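Local coordinates for reticulocyte-binding protein 2a (Plasmodium vivax, PDB 4Z8N) that probably helps the malaria parasite invade young red blood cells, this chain being its largely alpha-helical erythrocyte-binding domain, at residues N29-I34 with K128-I133; S180-V185 with E210-I215; G223-G228 with F265-A270. One frame throughout, in Å; residues are numbered along the deposited sequence.

Contact 1 (N29-I34 with K128-I133); sequences NYFAEI and KFNEKI
Phe-129 drives one edge of its ring into the face of Phe-31, a T-shaped pair with centroids 4.8 Å apart and planes at 80°. The leading atom of the wedge, Phe-129 CD2, sits over the centre of the other ring, 3.7 Å from Phe-31 CE1. Phe-31 takes part from a backbone position that does not face helix 119-136; with CG anti to its carbonyl carbon (chi1 -64°), the ring swings across the gap and presents its broad side. The axes of the two nearly parallel segments come no closer than 11.7 Å, a gap that the two phenylalanine rings, long and flat, largely bridge. Short helix 26-37 is here packed against the long helices of the erythrocyte-binding domain: Tyr-30 also rests on Phe-254 and Ala-257 of helix 246-297, while Phe-129 reaches Ser-55 and Val-56 of helix 42-69. The slim end of Ile-133 pokes into the hollow beside the two phenylalanines, its CD1 lying 3.7 Å from Phe-31 CD1. Its other branch, CG2, stays close to its own helix and comes to 4.4 Å from CG2 of Ile-34, a looser touch. Asn-130 brings the polar margin: its OD1 approaches the rim of the Phe-31 ring and lies 3.5 Å from Tyr-30 CE2, the amide plane turned 58° from the tyrosine ring. Tyr-30 is in turn backed on one face by CG1 of Ile-34, a turn further along its own helix.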
loop_
_atom_site.group_PDB
_atom_site.type_symbol
_atom_site.label_atom_id
_atom_site.label_comp_id
_atom_site.label_asym_id
_atom_site.label_seq_id
_atom_site.Cartn_x
_atom_site.Cartn_y
_atom_site.Cartn_z
ATOM N N ASN A 29 7.302 -1.723 9.725
ATOM C CA ASN A 29 8.019 -0.536 9.296
ATOM C C ASN A 29 8.332 0.348 10.498
ATOM O O ASN A 29 9.423 0.903 10.615
ATOM C CB ASN A 29 7.197 0.237 8.265
ATOM C CG ASN A 29 8.055 1.106 7.372
ATOM O OD1 ASN A 29 8.720 2.029 7.838
ATOM N ND2 ASN A 29 8.034 0.822 6.076
ATOM N N TYR A 30 7.357 0.461 11.392
ATOM C CA TYR A 30 7.500 1.253 12.606
ATOM C C TYR A 30 8.605 0.706 13.514
ATOM O O TYR A 30 9.412 1.467 14.050
ATOM C CB TYR A 30 6.164 1.301 13.355
ATOM C CG TYR A 30 6.246 1.887 14.747
ATOM C CD1 TYR A 30 6.306 3.260 14.940
ATOM C CD2 TYR A 30 6.250 1.066 15.868
ATOM C CE1 TYR A 30 6.378 3.801 16.207
ATOM C CE2 TYR A 30 6.322 1.598 17.143
ATOM C CZ TYR A 30 6.386 2.965 17.304
ATOM O OH TYR A 30 6.457 3.503 18.565
ATOM N N PHE A 31 8.647 -0.614 13.675
ATOM C CA PHE A 31 9.645 -1.242 14.534
ATOM C C PHE A 31 11.055 -1.029 13.992
ATOM O O PHE A 31 12.015 -0.923 14.758
ATOM C CB PHE A 31 9.354 -2.737 14.690
ATOM C CG PHE A 31 8.059 -3.033 15.390
ATOM C CD1 PHE A 31 7.580 -2.188 16.379
ATOM C CD2 PHE A 31 7.312 -4.151 15.052
ATOM C CE1 PHE A 31 6.385 -2.456 17.027
ATOM C CE2 PHE A 31 6.114 -4.424 15.694
ATOM C CZ PHE A 31 5.651 -3.575 16.683
ATOM N N ALA A 32 11.176 -0.963 12.669
ATOM C CA ALA A 32 12.460 -0.700 12.031
ATOM C C ALA A 32 12.898 0.740 12.277
ATOM O O ALA A 32 14.084 1.013 12.450
ATOM C CB ALA A 32 12.383 -0.986 10.535
ATOM N N GLU A 33 11.933 1.655 12.300
ATOM C CA GLU A 33 12.215 3.068 12.544
ATOM C C GLU A 33 12.707 3.311 13.965
ATOM O O GLU A 33 13.658 4.064 14.177
ATOM C CB GLU A 33 10.973 3.923 12.275
ATOM C CG GLU A 33 10.620 4.032 10.805
ATOM C CD GLU A 33 11.747 4.630 9.986
ATOM O OE1 GLU A 33 12.397 5.580 10.472
ATOM O OE2 GLU A 33 11.990 4.143 8.862
ATOM N N ILE A 34 12.053 2.675 14.933
ATOM C CA ILE A 34 12.447 2.788 16.333
ATOM C C ILE A 34 13.880 2.300 16.528
ATOM O O ILE A 34 14.635 2.858 17.329
ATOM C CB ILE A 34 11.495 1.990 17.252
ATOM C CG1 ILE A 34 10.105 2.622 17.252
ATOM C CG2 ILE A 34 12.023 1.942 18.680
ATOM C CD1 ILE A 34 10.081 4.031 17.805
ATOM N N LYS A 128 1.826 -6.908 21.032
ATOM C CA LYS A 128 2.545 -7.382 22.211
ATOM C C LYS A 128 3.970 -6.840 22.255
ATOM O O LYS A 128 4.452 -6.435 23.312
ATOM C CB LYS A 128 2.565 -8.912 22.244
ATOM C CG LYS A 128 1.327 -9.534 22.871
ATOM C CD LYS A 128 1.187 -10.996 22.479
ATOM C CE LYS A 128 -0.258 -11.340 22.151
ATOM N NZ LYS A 128 -0.358 -12.301 21.016
ATOM N N PHE A 129 4.641 -6.829 21.108
ATOM C CA PHE A 129 5.996 -6.290 21.034
ATOM C C PHE A 129 5.999 -4.776 21.223
ATOM O O PHE A 129 6.923 -4.222 21.820
ATOM C CB PHE A 129 6.659 -6.646 19.704
ATOM C CG PHE A 129 8.062 -6.118 19.569
ATOM C CD1 PHE A 129 9.119 -6.753 20.205
ATOM C CD2 PHE A 129 8.324 -4.989 18.807
ATOM C CE1 PHE A 129 10.412 -6.271 20.086
ATOM C CE2 PHE A 129 9.616 -4.501 18.684
ATOM C CZ PHE A 129 10.660 -5.143 19.323
ATOM N N ASN A 130 4.964 -4.115 20.714
ATOM C CA ASN A 130 4.830 -2.670 20.861
ATOM C C ASN A 130 4.736 -2.257 22.326
ATOM O O ASN A 130 5.308 -1.246 22.730
ATOM C CB ASN A 130 3.607 -2.161 20.098
ATOM C CG ASN A 130 3.488 -0.649 20.132
ATOM O OD1 ASN A 130 4.313 0.061 19.552
ATOM N ND2 ASN A 130 2.460 -0.147 20.804
ATOM N N GLU A 131 4.014 -3.044 23.118
ATOM C CA GLU A 131 3.905 -2.780 24.547
ATOM C C GLU A 131 5.253 -3.018 25.220
ATOM O O GLU A 131 5.607 -2.342 26.186
ATOM C CB GLU A 131 2.820 -3.653 25.190
ATOM C CG GLU A 131 2.666 -3.441 26.694
ATOM C CD GLU A 131 1.315 -3.889 27.229
ATOM O OE1 GLU A 131 1.185 -5.075 27.599
ATOM O OE2 GLU A 131 0.384 -3.056 27.287
ATOM N N LYS A 132 6.008 -3.972 24.688
ATOM C CA LYS A 132 7.317 -4.308 25.232
ATOM C C LYS A 132 8.304 -3.164 25.017
ATOM O O LYS A 132 9.205 -2.954 25.828
ATOM C CB LYS A 132 7.846 -5.598 24.600
ATOM C CG LYS A 132 9.045 -6.196 25.315
ATOM C CD LYS A 132 9.267 -7.644 24.905
ATOM C CE LYS A 132 10.300 -8.314 25.798
ATOM N NZ LYS A 132 10.356 -9.786 25.580
ATOM N N ILE A 133 8.122 -2.424 23.926
ATOM C CA ILE A 133 8.977 -1.283 23.618
ATOM C C ILE A 133 8.903 -0.221 24.716
ATOM O O ILE A 133 9.918 0.370 25.086
ATOM C CB ILE A 133 8.600 -0.646 22.261
ATOM C CG1 ILE A 133 8.744 -1.669 21.131
ATOM C CG2 ILE A 133 9.471 0.569 21.971
ATOM C CD1 ILE A 133 8.515 -1.094 19.748
#

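Contact 2 (S180-V185 with E210-I215)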
loop_
_atom_site.group_PDB
_atom_site.type_symbol
_atom_site.label_atom_id
_atom_site.label_comp_id
_atom_site.label_asym_id
_atom_site.label_seq_id
_atom_site.Cartn_x
_atom_site.Cartn_y
_atom_site.Cartn_z
ATOM N N SER A 180 -11.553 10.533 -16.213
ATOM C CA SER A 180 -11.570 10.099 -17.608
ATOM C C SER A 180 -12.039 8.648 -17.722
ATOM O O SER A 180 -12.690 8.272 -18.700
ATOM C CB SER A 180 -10.189 10.268 -18.256
ATOM O OG SER A 180 -9.210 9.472 -17.615
ATOM N N LEU A 181 -11.719 7.841 -16.715
ATOM C CA LEU A 181 -12.175 6.455 -16.675
ATOM C C LEU A 181 -13.681 6.384 -16.446
ATOM O O LEU A 181 -14.357 5.518 -16.996
ATOM C CB LEU A 181 -11.444 5.677 -15.583
ATOM C CG LEU A 181 -9.967 5.371 -15.845
ATOM C CD1 LEU A 181 -9.335 4.739 -14.618
ATOM C CD2 LEU A 181 -9.798 4.468 -17.066
ATOM N N GLN A 182 -14.202 7.298 -15.634
ATOM C CA GLN A 182 -15.632 7.330 -15.359
ATOM C C GLN A 182 -16.397 7.769 -16.607
ATOM O O GLN A 182 -17.517 7.319 -16.854
ATOM C CB GLN A 182 -15.931 8.252 -14.175
ATOM C CG GLN A 182 -15.446 7.688 -12.842
ATOM C CD GLN A 182 -15.565 8.678 -11.697
ATOM O OE1 GLN A 182 -15.448 9.889 -11.888
ATOM N NE2 GLN A 182 -15.806 8.163 -10.495
ATOM N N LEU A 183 -15.780 8.649 -17.388
ATOM C CA LEU A 183 -16.318 9.033 -18.684
ATOM C C LEU A 183 -16.317 7.831 -19.621
ATOM O O LEU A 183 -17.292 7.587 -20.331
ATOM C CB LEU A 183 -15.509 10.182 -19.287
ATOM C CG LEU A 183 -15.716 10.478 -20.773
ATOM C CD1 LEU A 183 -17.143 10.935 -21.048
ATOM C CD2 LEU A 183 -14.715 11.524 -21.251
ATOM N N GLY A 184 -15.214 7.086 -19.614
ATOM C CA GLY A 184 -15.091 5.875 -20.408
ATOM C C GLY A 184 -16.172 4.856 -20.087
ATOM O O GLY A 184 -16.732 4.235 -20.990
ATOM N N VAL A 185 -16.466 4.685 -18.799
ATOM C CA VAL A 185 -17.504 3.750 -18.353
ATOM C C VAL A 185 -18.869 4.158 -18.884
ATOM O O VAL A 185 -19.597 3.341 -19.443
ATOM C CB VAL A 185 -17.544 3.640 -16.812
ATOM C CG1 VAL A 185 -18.758 2.850 -16.365
ATOM C CG2 VAL A 185 -16.257 2.990 -16.283
ATOM N N GLU A 210 -10.533 -2.493 -13.398
ATOM C CA GLU A 210 -9.341 -2.749 -12.600
ATOM C C GLU A 210 -8.478 -1.491 -12.506
ATOM O O GLU A 210 -7.739 -1.318 -11.542
ATOM C CB GLU A 210 -8.545 -3.943 -13.156
ATOM C CG GLU A 210 -7.924 -3.765 -14.529
ATOM C CD GLU A 210 -7.107 -4.985 -14.952
ATOM O OE1 GLU A 210 -6.621 -5.725 -14.068
ATOM O OE2 GLU A 210 -6.954 -5.212 -16.170
ATOM N N MET A 211 -8.593 -0.594 -13.480
ATOM C CA MET A 211 -7.895 0.684 -13.379
ATOM C C MET A 211 -8.522 1.550 -12.292
ATOM O O MET A 211 -7.813 2.240 -11.558
ATOM C CB MET A 211 -7.892 1.418 -14.718
ATOM C CG MET A 211 -6.862 0.875 -15.690
ATOM S SD MET A 211 -6.745 1.805 -17.226
ATOM C CE MET A 211 -5.932 3.302 -16.663
ATOM N N LEU A 212 -9.847 1.498 -12.179
ATOM C CA LEU A 212 -10.548 2.196 -11.108
ATOM C C LEU A 212 -10.206 1.576 -9.750
ATOM O O LEU A 212 -10.071 2.288 -8.754
ATOM C CB LEU A 212 -12.062 2.179 -11.346
ATOM C CG LEU A 212 -12.583 3.083 -12.473
ATOM C CD1 LEU A 212 -14.063 2.838 -12.734
ATOM C CD2 LEU A 212 -12.342 4.550 -12.155
ATOM N N ASP A 213 -10.054 0.254 -9.720
ATOM C CA ASP A 213 -9.680 -0.454 -8.492
ATOM C C ASP A 213 -8.278 -0.080 -8.028
ATOM O O ASP A 213 -8.033 0.087 -6.834
ATOM C CB ASP A 213 -9.761 -1.967 -8.693
ATOM C CG ASP A 213 -11.184 -2.469 -8.768
ATOM O OD1 ASP A 213 -12.076 -1.821 -8.180
ATOM O OD2 ASP A 213 -11.410 -3.512 -9.414
ATOM N N ILE A 214 -7.361 0.027 -8.982
ATOM C CA ILE A 214 -6.000 0.466 -8.698
ATOM C C ILE A 214 -6.010 1.884 -8.125
ATOM O O ILE A 214 -5.286 2.183 -7.175
ATOM C CB ILE A 214 -5.120 0.418 -9.965
ATOM C CG1 ILE A 214 -4.883 -1.030 -10.396
ATOM C CG2 ILE A 214 -3.793 1.105 -9.727
ATOM C CD1 ILE A 214 -4.111 -1.160 -11.694
ATOM N N ILE A 215 -6.838 2.750 -8.700
ATOM C CA ILE A 215 -6.961 4.125 -8.214
ATOM C C ILE A 215 -7.500 4.152 -6.784
ATOM O O ILE A 215 -7.019 4.923 -5.949
ATOM C CB ILE A 215 -7.862 4.969 -9.142
ATOM C CG1 ILE A 215 -7.146 5.215 -10.470
ATOM C CG2 ILE A 215 -8.224 6.303 -8.495
ATOM C CD1 ILE A 215 -7.923 6.064 -11.440
#
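An antiparallel helix pair, formed by helices 168-194 and 199-237 on either side of a short turn, is held together here by interlocking aliphatic side chains. Leu-181 is the central bump. Its CD1 reaches Met-211 CB at 3.6 Å and meets CD1 of Ile-215 at 3.7 Å, entering between two residues one helical turn apart. The other branch, CD2, runs beside the thioether of Met-211, 4.1 Å from its SD; the bend at chi3 (72°) folds the methionine's methyl back to the same leucine branch. Leu-212 answers from the opposite helix, laying CD2 against Leu-181 CB at 3.7 Å and CD1 near Val-185 CG2 at 4.2 Å. Branched leucine suits both places: the two methyls of Leu-212 divide between Leu-181 and Val-185, while those of Leu-181 spread over Met-211 and Ile-215. Toward the surface, only the aliphatic CG of Gln-182 comes near Leu-212, so the polar amide can stay at the exposed margin. On the inner side, Leu-181 also touches Leu-284 and Met-211 touches Lys-280, both of helix 246-297. No hydrogen bond joins the segments, and such apolar packing between antiparallel neighbours, segment axes 10.6 Å apart at closest approach and at 152°, is typical of a helical hairpin in an elongated helical-bundle domain.

Contact 3 (G223-G228 with F265-A270); sequences GKIIHG and FSLKRA
Ile-225 reaches across to segment 265-270 of helix 246-297 and makes the tight part of this contact, where the axes of the two segments approach to 8.5 Å. Its CD1 stands 3.7 Å from Ala-270 CB and equally close to the backbone at Leu-267 CA. The first torsion, with CG1 anti to the carbonyl carbon (chi1 -64°), turns the longer branch toward the other helix, and the extended chi2 of 170° carries the terminal methyl to its surface. Small residues receive it: alanine gives a low floor, and serine a short side chain, with Ser-266 CB 3.8 Å from Ile-225 CG1. The CA atoms of Ile-225 and Ser-266 are consequently just 6.0 Å apart. Leu-267 closes one flank more loosely, its CD1 4.3 Å from CD1 of the isoleucine.

Lys-224 forms the partly exposed border. Its CB packs 3.2 Å from Ser-266 OG, a close approach without a hydrogen bond, and its chain then bends at chi2 (-64°) and leaves the helix pair. The ammonium finds its partner in the carbonyl of Gly-15, while the aliphatic part touches Ile-17 of strand 17-19; the N-terminal hairpin is thereby connected to this border. A long, flexible lysine suits such a place because its methylenes can pack while its charge stays at the margin.

The hydroxyl of Ser-266 is hydrogen-bonded with His-221 ND1, two residues before segment 223-228 on the same helix. Between the segments themselves the attraction is therefore apolar and set by shape, whereas the buried hydroxyl of Ser-266 and the ammonium of Lys-224 find their polar partners outside the two segments.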
loop_
_atom_site.group_PDB
_atom_site.type_symbol
_atom_site.label_atom_id
_atom_site.label_comp_id
_atom_site.label_asym_id
_atom_site.label_seq_id
_atom_site.Cartn_x
_atom_site.Cartn_y
_atom_site.Cartn_z
ATOM N N GLY A 223 -4.018 8.840 1.106
ATOM C CA GLY A 223 -4.528 9.312 2.380
ATOM C C GLY A 223 -3.518 9.144 3.503
ATOM O O GLY A 223 -3.379 10.021 4.355
ATOM N N LYS A 224 -2.810 8.017 3.500
ATOM C CA LYS A 224 -1.802 7.738 4.519
ATOM C C LYS A 224 -0.599 8.662 4.373
ATOM O O LYS A 224 -0.058 9.153 5.365
ATOM C CB LYS A 224 -1.343 6.280 4.444
ATOM C CG LYS A 224 -2.458 5.259 4.593
ATOM C CD LYS A 224 -3.101 5.332 5.965
ATOM C CE LYS A 224 -4.082 4.189 6.162
ATOM N NZ LYS A 224 -4.694 4.204 7.516
ATOM N N ILE A 225 -0.178 8.885 3.131
ATOM C CA ILE A 225 0.943 9.770 2.843
ATOM C C ILE A 225 0.672 11.185 3.340
ATOM O O ILE A 225 1.500 11.782 4.027
ATOM C CB ILE A 225 1.244 9.808 1.337
ATOM C CG1 ILE A 225 1.704 8.432 0.857
ATOM C CG2 ILE A 225 2.295 10.862 1.026
ATOM C CD1 ILE A 225 1.791 8.313 -0.645
ATOM N N ILE A 226 -0.501 11.709 2.998
ATOM C CA ILE A 226 -0.903 13.048 3.415
ATOM C C ILE A 226 -1.032 13.139 4.936
ATOM O O ILE A 226 -0.588 14.110 5.549
ATOM C CB ILE A 226 -2.234 13.459 2.751
ATOM C CG1 ILE A 226 -2.027 13.668 1.250
ATOM C CG2 ILE A 226 -2.790 14.722 3.384
ATOM C CD1 ILE A 226 -3.292 14.026 0.501
ATOM N N HIS A 227 -1.629 12.114 5.536
ATOM C CA HIS A 227 -1.785 12.054 6.986
ATOM C C HIS A 227 -0.433 12.051 7.693
ATOM O O HIS A 227 -0.227 12.779 8.668
ATOM C CB HIS A 227 -2.585 10.813 7.383
ATOM C CG HIS A 227 -2.764 10.658 8.862
ATOM N ND1 HIS A 227 -1.983 9.814 9.622
ATOM C CD2 HIS A 227 -3.641 11.232 9.719
ATOM C CE1 HIS A 227 -2.367 9.879 10.884
ATOM N NE2 HIS A 227 -3.371 10.732 10.970
ATOM N N GLY A 228 0.486 11.230 7.197
ATOM C CA GLY A 228 1.804 11.121 7.791
ATOM C C GLY A 228 2.618 12.393 7.650
ATOM O O GLY A 228 3.215 12.866 8.619
ATOM N N PHE A 265 5.527 3.751 4.511
ATOM C CA PHE A 265 4.863 2.511 4.132
ATOM C C PHE A 265 4.009 2.696 2.874
ATOM O O PHE A 265 3.996 1.837 1.993
ATOM C CB PHE A 265 4.001 2.009 5.298
ATOM C CG PHE A 265 3.391 0.653 5.077
ATOM C CD1 PHE A 265 4.178 -0.486 5.084
ATOM C CD2 PHE A 265 2.022 0.517 4.899
ATOM C CE1 PHE A 265 3.617 -1.735 4.897
ATOM C CE2 PHE A 265 1.455 -0.732 4.712
ATOM C CZ PHE A 265 2.252 -1.858 4.711
ATOM N N SER A 266 3.315 3.826 2.784
ATOM C CA SER A 266 2.415 4.069 1.658
ATOM C C SER A 266 3.097 4.751 0.475
ATOM O O SER A 266 2.688 4.555 -0.671
ATOM C CB SER A 266 1.215 4.900 2.111
ATOM O OG SER A 266 0.238 4.073 2.720
ATOM N N LEU A 267 4.130 5.545 0.746
ATOM C CA LEU A 267 4.848 6.247 -0.317
ATOM C C LEU A 267 5.445 5.269 -1.324
ATOM O O LEU A 267 5.338 5.464 -2.533
ATOM C CB LEU A 267 5.955 7.129 0.267
ATOM C CG LEU A 267 6.804 7.898 -0.751
ATOM C CD1 LEU A 267 5.955 8.922 -1.486
ATOM C CD2 LEU A 267 7.993 8.569 -0.079
ATOM N N LYS A 268 6.066 4.212 -0.810
ATOM C CA LYS A 268 6.692 3.191 -1.641
ATOM C C LYS A 268 5.690 2.559 -2.603
ATOM O O LYS A 268 6.027 2.228 -3.739
ATOM C CB LYS A 268 7.327 2.113 -0.758
ATOM C CG LYS A 268 7.958 0.965 -1.526
ATOM C CD LYS A 268 8.699 0.021 -0.596
ATOM C CE LYS A 268 7.915 -1.259 -0.366
ATOM N NZ LYS A 268 8.629 -2.170 0.568
ATOM N N ARG A 269 4.452 2.412 -2.142
ATOM C CA ARG A 269 3.401 1.769 -2.923
ATOM C C ARG A 269 2.771 2.727 -3.923
ATOM O O ARG A 269 2.338 2.316 -4.999
ATOM C CB ARG A 269 2.327 1.199 -1.996
ATOM C CG ARG A 269 2.872 0.202 -1.001
ATOM C CD ARG A 269 3.485 -0.984 -1.720
ATOM N NE ARG A 269 2.465 -1.886 -2.246
ATOM C CZ ARG A 269 2.634 -2.669 -3.306
ATOM N NH1 ARG A 269 3.783 -2.651 -3.968
ATOM N NH2 ARG A 269 1.651 -3.464 -3.707
ATOM N N ALA A 270 2.724 4.005 -3.560
ATOM C CA ALA A 270 2.164 5.029 -4.431
ATOM C C ALA A 270 2.925 5.118 -5.754
ATOM O O ALA A 270 2.327 5.342 -6.806
ATOM C CB ALA A 270 2.163 6.378 -3.728
#

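How the contacts relate
From the N terminus, the chain passes the small hairpin of strands 9-11 and 17-19 and enters helix 26-37, then travels through 93 mostly helical residues before contact 1 closes the longest of the three loops. Contact 2 follows, closing a short loop around the turn between helices 168-194 and 199-237. Contact 3 comes last, joining helix 199-237 to the C-terminal helix 246-297. The loops run in series, neither nesting nor crossing. Contacts 1 and 2 lie on opposite sides of the chain's centre, about 38 Å apart between centres. Contact 3, nearer the middle, shares helix 199-237 with contact 2 and touches contact 1 through Asn-29 and Phe-265.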